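Local coordinates for spore germination protein GerM (Bacillus subtilis subsp. subtilis str. 168, PDB 6GZB) that is of unknown molecular function but affects both sporulation and germination, and is built around two tandem GerMN domains, at residues A232-L237 and N293-T298; V255-K260 and V268-N273; F272-F277 and K311-S316; I287-L292 and V319-E324; V305-V310 and T327-R332. All coordinates share one frame; numbering follows the deposited sequence.

Contact 1. Residues A232-L237 and N293-T298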
# COMPACT_ATOMS: atom_id res chain seq x y z
N ALA A 232 17.25 -2.30 4.16
CA ALA A 232 16.76 -0.95 4.41
C ALA A 232 15.33 -0.97 4.95
O ALA A 232 15.01 -0.28 5.92
CB ALA A 232 16.82 -0.12 3.13
N ALA A 233 14.46 -1.74 4.30
CA ALA A 233 13.07 -1.90 4.72
C ALA A 233 12.96 -2.40 6.16
O ALA A 233 12.23 -1.83 6.98
CB ALA A 233 12.34 -2.85 3.79
N ILE A 234 13.73 -3.43 6.48
CA ILE A 234 13.74 -3.97 7.84
C ILE A 234 14.22 -2.93 8.85
O ILE A 234 13.61 -2.77 9.91
CB ILE A 234 14.62 -5.23 7.94
CG1 ILE A 234 14.04 -6.35 7.07
CG2 ILE A 234 14.73 -5.69 9.38
CD1 ILE A 234 12.58 -6.61 7.33
N ASN A 235 15.28 -2.21 8.53
CA ASN A 235 15.78 -1.16 9.42
C ASN A 235 14.73 -0.07 9.64
O ASN A 235 14.57 0.42 10.76
CB ASN A 235 17.08 -0.53 8.89
CG ASN A 235 18.26 -1.49 8.93
OD1 ASN A 235 18.22 -2.50 9.61
ND2 ASN A 235 19.27 -1.22 8.11
N GLU A 236 14.00 0.29 8.59
CA GLU A 236 12.95 1.31 8.73
C GLU A 236 11.79 0.81 9.58
O GLU A 236 11.15 1.58 10.31
CB GLU A 236 12.42 1.76 7.36
CG GLU A 236 13.41 2.56 6.52
CD GLU A 236 13.90 3.81 7.23
OE1 GLU A 236 13.11 4.42 7.98
OE2 GLU A 236 15.09 4.15 7.10
N LEU A 237 11.47 -0.48 9.45
CA LEU A 237 10.40 -1.07 10.27
C LEU A 237 10.77 -1.05 11.74
O LEU A 237 9.94 -0.72 12.59
CB LEU A 237 10.12 -2.50 9.82
CG LEU A 237 9.29 -2.61 8.53
CD1 LEU A 237 9.23 -4.04 8.04
CD2 LEU A 237 7.88 -2.08 8.76
N ASN A 293 3.10 -9.42 9.37
CA ASN A 293 2.36 -8.78 8.29
C ASN A 293 3.09 -7.56 7.70
O ASN A 293 3.06 -7.34 6.49
CB ASN A 293 0.98 -8.35 8.78
CG ASN A 293 0.00 -9.49 8.83
OD1 ASN A 293 -0.01 -10.34 7.95
ND2 ASN A 293 -0.83 -9.51 9.87
N SER A 294 3.63 -6.72 8.57
CA SER A 294 4.38 -5.55 8.16
C SER A 294 5.57 -5.94 7.29
O SER A 294 5.79 -5.35 6.23
CB SER A 294 4.88 -4.78 9.39
OG SER A 294 3.83 -4.01 9.93
N ILE A 295 6.32 -6.94 7.73
CA ILE A 295 7.44 -7.44 6.96
C ILE A 295 7.01 -7.91 5.58
O ILE A 295 7.60 -7.53 4.56
CB ILE A 295 8.13 -8.61 7.68
CG1 ILE A 295 8.88 -8.09 8.90
CG2 ILE A 295 9.07 -9.32 6.72
CD1 ILE A 295 9.36 -9.19 9.83
N VAL A 296 5.98 -8.74 5.54
CA VAL A 296 5.57 -9.38 4.31
C VAL A 296 4.95 -8.40 3.34
O VAL A 296 5.25 -8.43 2.14
CB VAL A 296 4.59 -10.54 4.59
CG1 VAL A 296 4.03 -11.10 3.30
CG2 VAL A 296 5.30 -11.62 5.38
N LEU A 297 4.08 -7.52 3.84
CA LEU A 297 3.48 -6.49 2.98
C LEU A 297 4.56 -5.57 2.41
O LEU A 297 4.48 -5.14 1.26
CB LEU A 297 2.45 -5.66 3.75
CG LEU A 297 1.13 -6.37 4.07
CD1 LEU A 297 0.31 -5.54 5.04
CD2 LEU A 297 0.33 -6.65 2.81
N THR A 298 5.56 -5.26 3.22
CA THR A 298 6.60 -4.30 2.84
C THR A 298 7.51 -4.92 1.78
O THR A 298 7.72 -4.36 0.71
CB THR A 298 7.42 -3.87 4.06
OG1 THR A 298 6.59 -3.12 4.96
CG2 THR A 298 8.60 -3.03 3.64
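Leu237 and Ile295 join helix 229-239 to helix 289-299 through hydrocarbon alone. CD1 of Leu237 lies against the backbone of the second helix, 4.0 Å from Ile295 CA, and also reaches that residue's CG1. The other branch of the leucine leans on the residue before, its CD2 4.1 Å from CB of Ser294. Ile234 adds the end of its long arm, CD1, which comes to 4.3 Å from Ile295 CG1. Methyl meets methyl at the other end of the contact, where Ala233 CB stands 3.7 Å from Thr298 CG2; short side chains suit this place because both leave their backbones toward the other helix, and a single methyl from each closes the space.

The axes of the two segments approach to 10.6 Å, and their directions differ by 144°, so the helices form a splayed antiparallel pair in the second GerMN domain. Ile234 and Ile295 also rest on Leu270 and Phe272 of strand 267-272, while Ala233 and Leu237 touch strand 198-208.

The polar atoms are satisfied within their own helix or by strand 198-208. Chi1 of -66° puts OG1 of Thr298 beside its own backbone N, from where it donates to Ser294 O at 2.7 Å and leaves CG2 directed at Ala233. Thr298 N reaches the same Ser294 O from the opposite face of its carbonyl plane. Thr298 OG1 is also hydrogen-bonded to the backbone N of Tyr204. An alanine here is likely to open a gap beside Ala233 CB and to deprive Tyr204 N of its hydroxyl partner. Ser294 OG, for its part, is bonded to Glu290 O one turn back.

Contact 2. Residues V255-K260 and V268-N273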
# COMPACT_ATOMS: atom_id res chain seq x y z
N VAL A 255 15.70 -4.57 16.80
CA VAL A 255 15.62 -5.57 15.75
C VAL A 255 16.67 -5.31 14.68
O VAL A 255 16.78 -4.19 14.19
CB VAL A 255 14.22 -5.59 15.11
CG1 VAL A 255 14.23 -6.31 13.77
CG2 VAL A 255 13.20 -6.19 16.06
N LYS A 256 17.44 -6.33 14.34
CA LYS A 256 18.44 -6.26 13.27
C LYS A 256 18.49 -7.58 12.53
O LYS A 256 18.17 -8.63 13.08
CB LYS A 256 19.85 -5.99 13.83
CG LYS A 256 20.00 -4.65 14.54
CD LYS A 256 21.37 -4.53 15.20
CE LYS A 256 21.35 -3.56 16.37
NZ LYS A 256 20.92 -4.22 17.64
N LEU A 257 18.89 -7.53 11.26
CA LEU A 257 19.28 -8.73 10.55
C LEU A 257 20.70 -9.12 10.98
O LEU A 257 21.55 -8.26 11.17
CB LEU A 257 19.23 -8.50 9.04
CG LEU A 257 17.85 -8.16 8.47
CD1 LEU A 257 17.95 -7.91 6.98
CD2 LEU A 257 16.83 -9.26 8.75
N VAL A 258 20.92 -10.42 11.16
CA VAL A 258 22.23 -10.92 11.58
C VAL A 258 22.96 -11.59 10.43
O VAL A 258 24.14 -11.92 10.54
CB VAL A 258 22.10 -11.93 12.75
CG1 VAL A 258 21.56 -11.25 13.99
CG2 VAL A 258 21.20 -13.10 12.36
N SER A 259 22.26 -11.79 9.31
CA SER A 259 22.89 -12.21 8.06
C SER A 259 22.37 -11.33 6.93
O SER A 259 21.30 -10.74 7.04
CB SER A 259 22.53 -13.66 7.74
OG SER A 259 22.66 -14.48 8.88
N LYS A 260 23.10 -11.29 5.83
CA LYS A 260 22.60 -10.66 4.63
C LYS A 260 21.39 -11.45 4.16
O LYS A 260 21.42 -12.67 4.14
CB LYS A 260 23.67 -10.60 3.55
CG LYS A 260 24.44 -9.29 3.51
CD LYS A 260 25.88 -9.46 3.01
CE LYS A 260 26.89 -9.35 4.15
NZ LYS A 260 27.00 -7.97 4.71
N VAL A 268 12.46 -14.43 -0.26
CA VAL A 268 13.45 -13.78 0.58
C VAL A 268 13.59 -14.52 1.89
O VAL A 268 12.59 -14.87 2.52
CB VAL A 268 13.05 -12.32 0.86
CG1 VAL A 268 14.03 -11.66 1.83
CG2 VAL A 268 12.97 -11.54 -0.45
N THR A 269 14.82 -14.71 2.33
CA THR A 269 15.09 -15.28 3.63
C THR A 269 15.72 -14.26 4.55
O THR A 269 16.77 -13.70 4.24
CB THR A 269 16.01 -16.51 3.52
OG1 THR A 269 15.35 -17.52 2.76
CG2 THR A 269 16.34 -17.06 4.90
N LEU A 270 15.06 -14.00 5.68
CA LEU A 270 15.56 -13.07 6.67
C LEU A 270 16.06 -13.82 7.89
O LEU A 270 15.44 -14.78 8.34
CB LEU A 270 14.46 -12.09 7.09
CG LEU A 270 13.77 -11.30 5.98
CD1 LEU A 270 12.61 -10.49 6.55
CD2 LEU A 270 14.76 -10.39 5.28
N ASP A 271 17.13 -13.31 8.47
CA ASP A 271 17.72 -13.90 9.65
C ASP A 271 17.83 -12.83 10.71
O ASP A 271 18.59 -11.88 10.57
CB ASP A 271 19.11 -14.46 9.31
CG ASP A 271 19.64 -15.41 10.37
OD1 ASP A 271 18.92 -15.70 11.35
OD2 ASP A 271 20.80 -15.86 10.22
N PHE A 272 16.98 -12.91 11.70
CA PHE A 272 16.90 -11.90 12.70
C PHE A 272 17.65 -12.21 13.96
O PHE A 272 18.06 -13.30 14.20
CB PHE A 272 15.45 -11.73 13.12
CG PHE A 272 14.59 -11.07 12.11
CD1 PHE A 272 14.59 -9.71 11.98
CD2 PHE A 272 13.74 -11.80 11.34
CE1 PHE A 272 13.79 -9.10 11.07
CE2 PHE A 272 12.94 -11.20 10.42
CZ PHE A 272 12.96 -9.85 10.29
N ASN A 273 17.79 -11.20 14.77
CA ASN A 273 18.33 -11.36 16.09
C ASN A 273 17.16 -11.68 17.03
O ASN A 273 16.04 -11.82 16.61
CB ASN A 273 19.16 -10.16 16.55
CG ASN A 273 18.39 -8.85 16.60
OD1 ASN A 273 17.21 -8.79 16.41
ND2 ASN A 273 19.09 -7.80 16.90
O HOH W 1 18.79 -11.75 6.69
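Ser259 and Asp271 meet through a hydroxyl and a carboxylate: OG donates to OD2 at 2.7 Å, arriving on the anti side and 24° out of the carboxylate plane. Val258 CG2 packs against the same group, 3.4 Å from Asp271 CG. Backbone bonds flank the single bridge between Leu257 and Phe272, with Val258 N held by Asp271 O at 2.8 Å and Asn273 N by Lys256 O at 3.1 Å. Leu257 CD2 makes a CH-pi contact over one face of the Phe272 ring, 4.1 Å from its centroid, and Val255 CG1 approaches CD1 of that ring obliquely.

Further out, Asn273 OD1 accepts a weak bond from Lys256 N, and its ND2 is tied to Asp254 O, so one amide grips the incoming loop at two points. A water carries the pairing onward, donating to Ser259 O and accepting from Asp271 N. The loop runs along the side of strand 267-272 that strand 262-264 occupies farther on, in the second GerMN domain.

Asp271 CG stands anti to the backbone N (chi1 -165°), and OD1 is taken by Gly314 N. An alanine here would probably leave Ser259 OG and Gly314 N without their acceptor and uncover Val258 CG2. The two carboxylate oxygens serve separate loops, OD2 bonded to Ser259 and OD1 to the turn at Gly314, and their negative charge is likely to strengthen both bonds.

Contact 3. Residues F272-F277 and K311-S316. With ACT (acetate ion), chain F.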
# COMPACT_ATOMS: atom_id res chain seq x y z
N PHE A 272 16.98 -12.91 11.70
CA PHE A 272 16.90 -11.90 12.70
C PHE A 272 17.65 -12.21 13.96
O PHE A 272 18.06 -13.30 14.20
CB PHE A 272 15.45 -11.73 13.12
CG PHE A 272 14.59 -11.07 12.11
CD1 PHE A 272 14.59 -9.71 11.98
CD2 PHE A 272 13.74 -11.80 11.34
CE1 PHE A 272 13.79 -9.10 11.07
CE2 PHE A 272 12.94 -11.20 10.42
CZ PHE A 272 12.96 -9.85 10.29
N ASN A 273 17.79 -11.20 14.77
CA ASN A 273 18.33 -11.36 16.09
C ASN A 273 17.16 -11.68 17.03
O ASN A 273 16.04 -11.82 16.61
CB ASN A 273 19.16 -10.16 16.55
CG ASN A 273 18.39 -8.85 16.60
OD1 ASN A 273 17.21 -8.79 16.41
ND2 ASN A 273 19.09 -7.80 16.90
N GLN A 274 17.42 -11.78 18.31
CA GLN A 274 16.39 -12.13 19.26
C GLN A 274 15.31 -11.10 19.52
O GLN A 274 14.27 -11.43 20.03
CB GLN A 274 17.02 -12.57 20.58
CG GLN A 274 17.35 -14.05 20.62
CD GLN A 274 18.03 -14.52 21.90
OE1 GLN A 274 17.52 -14.33 23.00
NE2 GLN A 274 19.16 -15.17 21.75
N SER A 275 15.56 -9.85 19.17
CA SER A 275 14.60 -8.79 19.38
C SER A 275 13.33 -8.93 18.55
O SER A 275 12.34 -8.35 18.84
CB SER A 275 15.27 -7.46 19.13
OG SER A 275 16.32 -7.30 20.02
N ILE A 276 13.39 -9.70 17.49
CA ILE A 276 12.24 -9.96 16.67
C ILE A 276 11.10 -10.63 17.43
O ILE A 276 9.98 -10.44 17.08
CB ILE A 276 12.61 -10.75 15.40
CG1 ILE A 276 11.52 -10.57 14.36
CG2 ILE A 276 12.85 -12.21 15.68
CD1 ILE A 276 11.24 -9.14 14.02
N PHE A 277 11.38 -11.41 18.45
CA PHE A 277 10.34 -12.01 19.23
C PHE A 277 10.47 -11.49 20.62
O PHE A 277 9.48 -11.35 21.30
CB PHE A 277 10.42 -13.54 19.19
CG PHE A 277 11.65 -14.10 19.79
CD1 PHE A 277 11.83 -14.10 21.14
CD2 PHE A 277 12.60 -14.65 19.01
CE1 PHE A 277 12.95 -14.63 21.70
CE2 PHE A 277 13.74 -15.17 19.55
CZ PHE A 277 13.92 -15.16 20.89
N LYS A 311 13.94 -16.45 9.95
CA LYS A 311 14.71 -17.23 10.89
C LYS A 311 15.18 -16.32 12.00
O LYS A 311 15.19 -15.10 11.83
CB LYS A 311 15.94 -17.84 10.21
CG LYS A 311 15.60 -18.75 9.05
CD LYS A 311 16.83 -19.46 8.50
CE LYS A 311 16.53 -20.09 7.15
NZ LYS A 311 17.64 -20.96 6.67
N VAL A 312 15.56 -16.92 13.12
CA VAL A 312 16.24 -16.18 14.18
C VAL A 312 17.58 -16.84 14.48
O VAL A 312 17.65 -18.05 14.72
CB VAL A 312 15.37 -16.10 15.45
CG1 VAL A 312 14.79 -17.46 15.80
CG2 VAL A 312 16.18 -15.53 16.60
N ASN A 313 18.65 -16.06 14.33
CA ASN A 313 20.00 -16.53 14.57
C ASN A 313 20.27 -17.88 13.92
O ASN A 313 20.85 -18.77 14.53
CB ASN A 313 20.28 -16.61 16.07
CG ASN A 313 20.54 -15.25 16.68
OD1 ASN A 313 21.36 -14.48 16.19
ND2 ASN A 313 19.85 -14.96 17.77
N GLY A 314 19.85 -18.02 12.67
CA GLY A 314 20.23 -19.17 11.86
C GLY A 314 19.14 -20.22 11.71
O GLY A 314 19.21 -21.06 10.81
N LYS A 315 18.14 -20.19 12.58
CA LYS A 315 17.21 -21.31 12.70
C LYS A 315 15.76 -20.90 12.46
O LYS A 315 15.33 -19.85 12.93
CB LYS A 315 17.35 -21.95 14.08
CG LYS A 315 18.68 -22.66 14.28
CD LYS A 315 18.61 -23.65 15.43
CE LYS A 315 19.82 -24.57 15.44
NZ LYS A 315 19.86 -25.44 16.64
N SER A 316 15.00 -21.79 11.83
CA SER A 316 13.57 -21.59 11.63
C SER A 316 12.74 -21.94 12.87
O SER A 316 11.89 -22.81 12.81
CB SER A 316 13.09 -22.42 10.45
OG SER A 316 13.84 -22.07 9.29
C ACT F . 21.13 -11.90 19.32
O ACT F . 20.79 -11.20 20.29
OXT ACT F . 20.53 -12.94 19.03
CH3 ACT F . 22.26 -11.47 18.43
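Val312 packs on the carbonyl oxygens of Phe272 and Asn273 and on the edge of Phe277. Its CB lies 4.1 Å from Phe272 O. Beyond it, chi1 of 47° sets CG1 between backbone N and carbonyl carbon and leaves CG2 anti to the N, which carries this methyl to 3.7 Å from Asn273 O and to 3.8 Å from Phe277 CE2. There it meets the edge of the phenyl ring, near its plane, and the two side chains cross at about a right angle. A beta-branched residue suits an extended strand end, and its CG2 here fills the space between the loop carbonyl and the ring edge. The carbonyl oxygen of Gln274 sits over the centre of the Phe277 ring, while CG1 of Ile276 covers a face of Phe272.

Two backbone bonds hold the two segments together: Phe272 N to Lys311 O at 2.8 Å, almost straight, and Asn313 N to Phe272 O, also 2.8 Å. Next to them an acetate, probably from the crystallisation liquor, receives a weak bond from Gln274 N. Asn313 ND2 also points at its OXT, though at a length too short to be trusted. The Gln274 and Asn313 amides stand nearly perpendicular beside it.

Asn313 and Gly314 fill the middle of a type I' turn from Val312 to Lys315. Asparagine tolerates the positive phi there, and at Gly314 a CB would strike the preceding carbonyl oxygen. Strands 267-272 and 307-312 lie parallel and side by side, linked through helix 289-299 in a beta-alpha-beta crossover.

Contact 4. Residues I287-L292 and V319-E324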
# COMPACT_ATOMS: atom_id res chain seq x y z
N ILE A 287 6.69 -14.47 17.05
CA ILE A 287 6.70 -13.23 16.30
C ILE A 287 5.26 -12.78 16.14
O ILE A 287 4.38 -13.58 15.80
CB ILE A 287 7.38 -13.43 14.93
CG1 ILE A 287 7.51 -12.09 14.20
CG2 ILE A 287 6.59 -14.41 14.08
CD1 ILE A 287 8.43 -12.16 12.99
N SER A 288 4.99 -11.52 16.46
CA SER A 288 3.62 -11.04 16.45
C SER A 288 3.11 -10.93 15.02
O SER A 288 3.88 -10.79 14.07
CB SER A 288 3.53 -9.67 17.14
OG SER A 288 3.84 -8.63 16.24
N SER A 289 1.80 -11.05 14.87
CA SER A 289 1.14 -10.92 13.58
C SER A 289 1.41 -9.56 12.94
O SER A 289 1.47 -9.45 11.72
CB SER A 289 -0.36 -11.10 13.76
OG SER A 289 -0.71 -12.46 13.61
N GLU A 290 1.49 -8.53 13.77
CA GLU A 290 1.68 -7.17 13.29
C GLU A 290 3.07 -7.02 12.69
O GLU A 290 3.24 -6.38 11.66
CB GLU A 290 1.50 -6.17 14.44
CG GLU A 290 0.06 -6.00 14.88
CD GLU A 290 -0.41 -7.09 15.83
OE1 GLU A 290 0.41 -7.95 16.23
OE2 GLU A 290 -1.61 -7.11 16.15
N VAL A 291 4.05 -7.61 13.35
CA VAL A 291 5.42 -7.58 12.86
C VAL A 291 5.54 -8.38 11.56
O VAL A 291 6.05 -7.87 10.56
CB VAL A 291 6.39 -8.13 13.92
CG1 VAL A 291 7.71 -8.49 13.28
CG2 VAL A 291 6.61 -7.10 15.03
N LEU A 292 4.99 -9.59 11.56
CA LEU A 292 5.06 -10.46 10.40
C LEU A 292 4.33 -9.90 9.18
O LEU A 292 4.87 -9.90 8.08
CB LEU A 292 4.50 -11.84 10.75
CG LEU A 292 4.68 -12.93 9.69
CD1 LEU A 292 6.16 -13.13 9.38
CD2 LEU A 292 4.03 -14.21 10.17
N VAL A 319 7.60 -19.03 15.93
CA VAL A 319 6.21 -19.43 15.83
C VAL A 319 5.32 -18.19 15.78
O VAL A 319 5.70 -17.13 16.25
CB VAL A 319 5.78 -20.33 17.01
CG1 VAL A 319 6.76 -21.49 17.17
CG2 VAL A 319 5.70 -19.54 18.30
N ASN A 320 4.15 -18.33 15.19
CA ASN A 320 3.20 -17.23 15.14
C ASN A 320 2.35 -17.23 16.40
O ASN A 320 2.67 -17.92 17.38
CB ASN A 320 2.32 -17.33 13.89
CG ASN A 320 1.43 -18.56 13.89
OD1 ASN A 320 1.28 -19.24 14.91
ND2 ASN A 320 0.86 -18.87 12.75
N GLU A 321 1.27 -16.45 16.41
CA GLU A 321 0.49 -16.24 17.63
C GLU A 321 -0.35 -17.46 17.96
O GLU A 321 -0.75 -17.65 19.10
CB GLU A 321 -0.39 -14.99 17.50
CG GLU A 321 0.40 -13.73 17.14
CD GLU A 321 -0.35 -12.46 17.47
OE1 GLU A 321 -1.59 -12.45 17.37
OE2 GLU A 321 0.31 -11.45 17.81
N LYS A 322 -0.59 -18.31 16.97
CA LYS A 322 -1.31 -19.57 17.17
C LYS A 322 -0.37 -20.71 17.58
O LYS A 322 -0.79 -21.85 17.70
CB LYS A 322 -2.04 -19.97 15.89
CG LYS A 322 -3.22 -19.08 15.52
CD LYS A 322 -3.27 -18.81 14.02
CE LYS A 322 -4.70 -18.71 13.50
NZ LYS A 322 -5.18 -20.02 12.97
N GLY A 323 0.92 -20.39 17.76
CA GLY A 323 1.91 -21.39 18.17
C GLY A 323 2.41 -22.26 17.03
O GLY A 323 3.07 -23.26 17.25
N GLU A 324 2.09 -21.87 15.80
CA GLU A 324 2.47 -22.63 14.62
C GLU A 324 3.89 -22.27 14.18
O GLU A 324 4.23 -21.09 14.07
CB GLU A 324 1.48 -22.36 13.49
CG GLU A 324 0.03 -22.55 13.91
CD GLU A 324 -0.96 -22.17 12.83
OE1 GLU A 324 -2.11 -22.63 12.89
OE2 GLU A 324 -0.58 -21.40 11.91
O HOH W 2 2.18 -14.16 14.41
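Ile287 and Val319 form the firm side of this contact. Ile287 N donates to Val319 O at 2.9 Å, arriving almost in line with the carbonyl bond, and Ile287 CG2 sits 3.6 Å from the same oxygen. With CG1 anti to the backbone N (chi1 -174°), the longer arm of the isoleucine is carried away from the 319-324 loop toward the interior, where its side chain touches Ile276 and Leu326. A beta-branched apolar residue fits this junction because one branch lies beside the hydrogen bond and probably shields it, while the other joins the core.

The side toward solvent is looser and polar. Glu321 stretches to the first turn of helix 289-299, where its OE2 accepts a weak bond from Ser289 N at 3.3 Å. A water donates to Ile287 O at 2.7 Å and accepts weakly from Glu321 N, filling in where the two backbones diverge.

Each partner is stiffened from within. Ser288 is the N-cap: its OG accepts from Val291 N at 3.1 Å and is also bonded to Asp250. The loop makes a type I turn from Asn320 to Gly323, and Gly323 ends the turn with a positive phi that glycine adopts easily. Asn320 OD1 accepts from Glu324 N at 2.9 Å, and Asn320 ND2 donates to Glu324 OE2.

The helix N-terminus would probably stabilise the Glu321 carboxylate. Yet Glu290 OE1 lies 3.8 Å from Glu321 OE2, and Glu213 is close to the other oxygen of Glu290, so mutual repulsion probably cancels part of that gain.

Contact 5. Residues V305-V310 and T327-R332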
# COMPACT_ATOMS: atom_id res chain seq x y z
N VAL A 305 9.71 -9.93 -5.38
CA VAL A 305 9.60 -10.59 -4.10
C VAL A 305 8.21 -11.16 -4.00
O VAL A 305 7.25 -10.44 -4.08
CB VAL A 305 9.87 -9.65 -2.94
CG1 VAL A 305 9.60 -10.33 -1.63
CG2 VAL A 305 11.28 -9.12 -2.99
N LYS A 306 8.10 -12.46 -3.81
CA LYS A 306 6.80 -13.13 -3.73
C LYS A 306 6.52 -13.71 -2.35
O LYS A 306 5.36 -13.89 -1.98
CB LYS A 306 6.71 -14.22 -4.79
CG LYS A 306 6.87 -13.72 -6.22
CD LYS A 306 5.81 -12.67 -6.58
CE LYS A 306 5.72 -12.43 -8.08
NZ LYS A 306 5.28 -11.04 -8.40
N SER A 307 7.57 -13.98 -1.59
CA SER A 307 7.40 -14.61 -0.28
C SER A 307 8.60 -14.35 0.62
O SER A 307 9.67 -13.98 0.15
CB SER A 307 7.19 -16.12 -0.44
OG SER A 307 8.37 -16.75 -0.89
N VAL A 308 8.40 -14.54 1.92
CA VAL A 308 9.42 -14.24 2.91
C VAL A 308 9.49 -15.37 3.93
O VAL A 308 8.48 -15.73 4.53
CB VAL A 308 9.09 -12.94 3.67
CG1 VAL A 308 10.23 -12.57 4.62
CG2 VAL A 308 8.77 -11.82 2.70
N SER A 309 10.69 -15.92 4.11
CA SER A 309 10.95 -16.89 5.17
C SER A 309 11.73 -16.20 6.25
O SER A 309 12.63 -15.39 5.97
CB SER A 309 11.77 -18.07 4.63
OG SER A 309 11.09 -18.71 3.56
N VAL A 310 11.41 -16.52 7.50
CA VAL A 310 12.02 -15.84 8.63
C VAL A 310 12.73 -16.82 9.54
O VAL A 310 12.23 -17.91 9.81
CB VAL A 310 10.98 -15.03 9.43
CG1 VAL A 310 10.40 -13.90 8.57
CG2 VAL A 310 9.88 -15.95 9.94
N THR A 327 8.18 -22.35 9.32
CA THR A 327 9.32 -22.95 8.63
C THR A 327 9.23 -22.72 7.13
O THR A 327 10.18 -22.97 6.41
CB THR A 327 9.40 -24.47 8.88
OG1 THR A 327 8.30 -25.12 8.23
CG2 THR A 327 9.37 -24.80 10.36
N GLU A 328 8.05 -22.33 6.66
CA GLU A 328 7.85 -22.12 5.23
C GLU A 328 7.75 -20.63 4.88
O GLU A 328 7.50 -19.79 5.74
CB GLU A 328 6.59 -22.85 4.75
CG GLU A 328 6.66 -24.37 4.87
CD GLU A 328 7.98 -24.94 4.38
OE1 GLU A 328 8.21 -24.93 3.15
OE2 GLU A 328 8.78 -25.38 5.23
N PRO A 329 7.98 -20.30 3.60
CA PRO A 329 7.83 -18.93 3.14
C PRO A 329 6.41 -18.42 3.35
O PRO A 329 5.46 -19.12 3.02
CB PRO A 329 8.16 -19.01 1.65
CG PRO A 329 8.94 -20.27 1.48
CD PRO A 329 8.43 -21.21 2.53
N VAL A 330 6.28 -17.21 3.86
CA VAL A 330 4.98 -16.56 3.98
C VAL A 330 4.79 -15.63 2.78
O VAL A 330 5.66 -14.83 2.44
CB VAL A 330 4.89 -15.74 5.28
CG1 VAL A 330 3.51 -15.13 5.44
CG2 VAL A 330 5.24 -16.62 6.47
N SER A 331 3.63 -15.73 2.16
CA SER A 331 3.34 -14.90 1.01
C SER A 331 2.38 -13.78 1.39
O SER A 331 1.87 -13.72 2.51
CB SER A 331 2.78 -15.74 -0.13
OG SER A 331 1.60 -16.41 0.28
N ARG A 332 2.22 -12.83 0.49
CA ARG A 332 1.40 -11.65 0.74
C ARG A 332 -0.03 -12.08 1.04
O ARG A 332 -0.59 -12.92 0.34
CB ARG A 332 1.46 -10.77 -0.50
CG ARG A 332 0.76 -9.44 -0.38
CD ARG A 332 0.99 -8.64 -1.66
NE ARG A 332 0.33 -7.34 -1.64
CZ ARG A 332 0.92 -6.22 -1.25
NH1 ARG A 332 0.24 -5.09 -1.25
NH2 ARG A 332 2.18 -6.23 -0.85
O HOH W 3 9.48 -18.88 7.63
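Ser307 sets its OG between backbone N and carbonyl carbon (chi1 69°), and Ser309 swings its own beside the backbone N (chi1 -58°), so that both hydroxyls come up to Pro329. OG of Ser307 is 3.4 Å from Pro329 CB, and OG of Ser309 is 3.3 Å from Pro329 CA. The motif is an antiparallel pairing at the margin of a mixed four-stranded sheet, where the short, weakly bonded strand 330-331 lies along strand 307-312.

Its one secure rung is the hydrogen-bonded pair Val308 and Val330. Val308 N donates to Val330 O at 2.8 Å, and Val330 N returns a bond of 2.7 Å to Val308 O, coming from 44° out of that carbonyl's plane. Val308 packs on Leu270, Ile295 and Leu299, whereas Val330 rests on Val296; beta-branched valines suit extended chain that must cover a helix. Small serines, in turn, let the proline ring lie close to the strand, and the proline has no N-H that would need a partner.

Beyond the pair the chain is fastened by the side chain of Arg332, which forms a salt bridge with Glu301 and a hydrogen bond with Thr300. At the other end, past Pro329, the two segments part and a water takes over, accepting from Val310 N at 3.1 Å and donating to Glu328 O at 2.9 Å.

How the contacts relate
All five contacts lie in the second GerMN domain. Contacts 2, 3 and 5 follow one another across its sheet; contacts 2 and 3, with centres about 7 Å apart, share Phe272 and Asn273. Contact 5 meets contact 2 through backbone, Val268 O lying 2.7 Å from Ser309 N. The helix pair of contact 1 rests on this sheet, with Ile295 CD1 3.7 Å from Phe272 CZ, and its Val296 faces contact 5. Contact 4 holds the beginning of the same helix 289-299 and touches contact 3 where Ile276 CD1 comes to 3.7 Å from Val291 CG1. The acetate, probably from the crystallisation liquor, has its nearest atom about 4 Å from the Asn273 side chain.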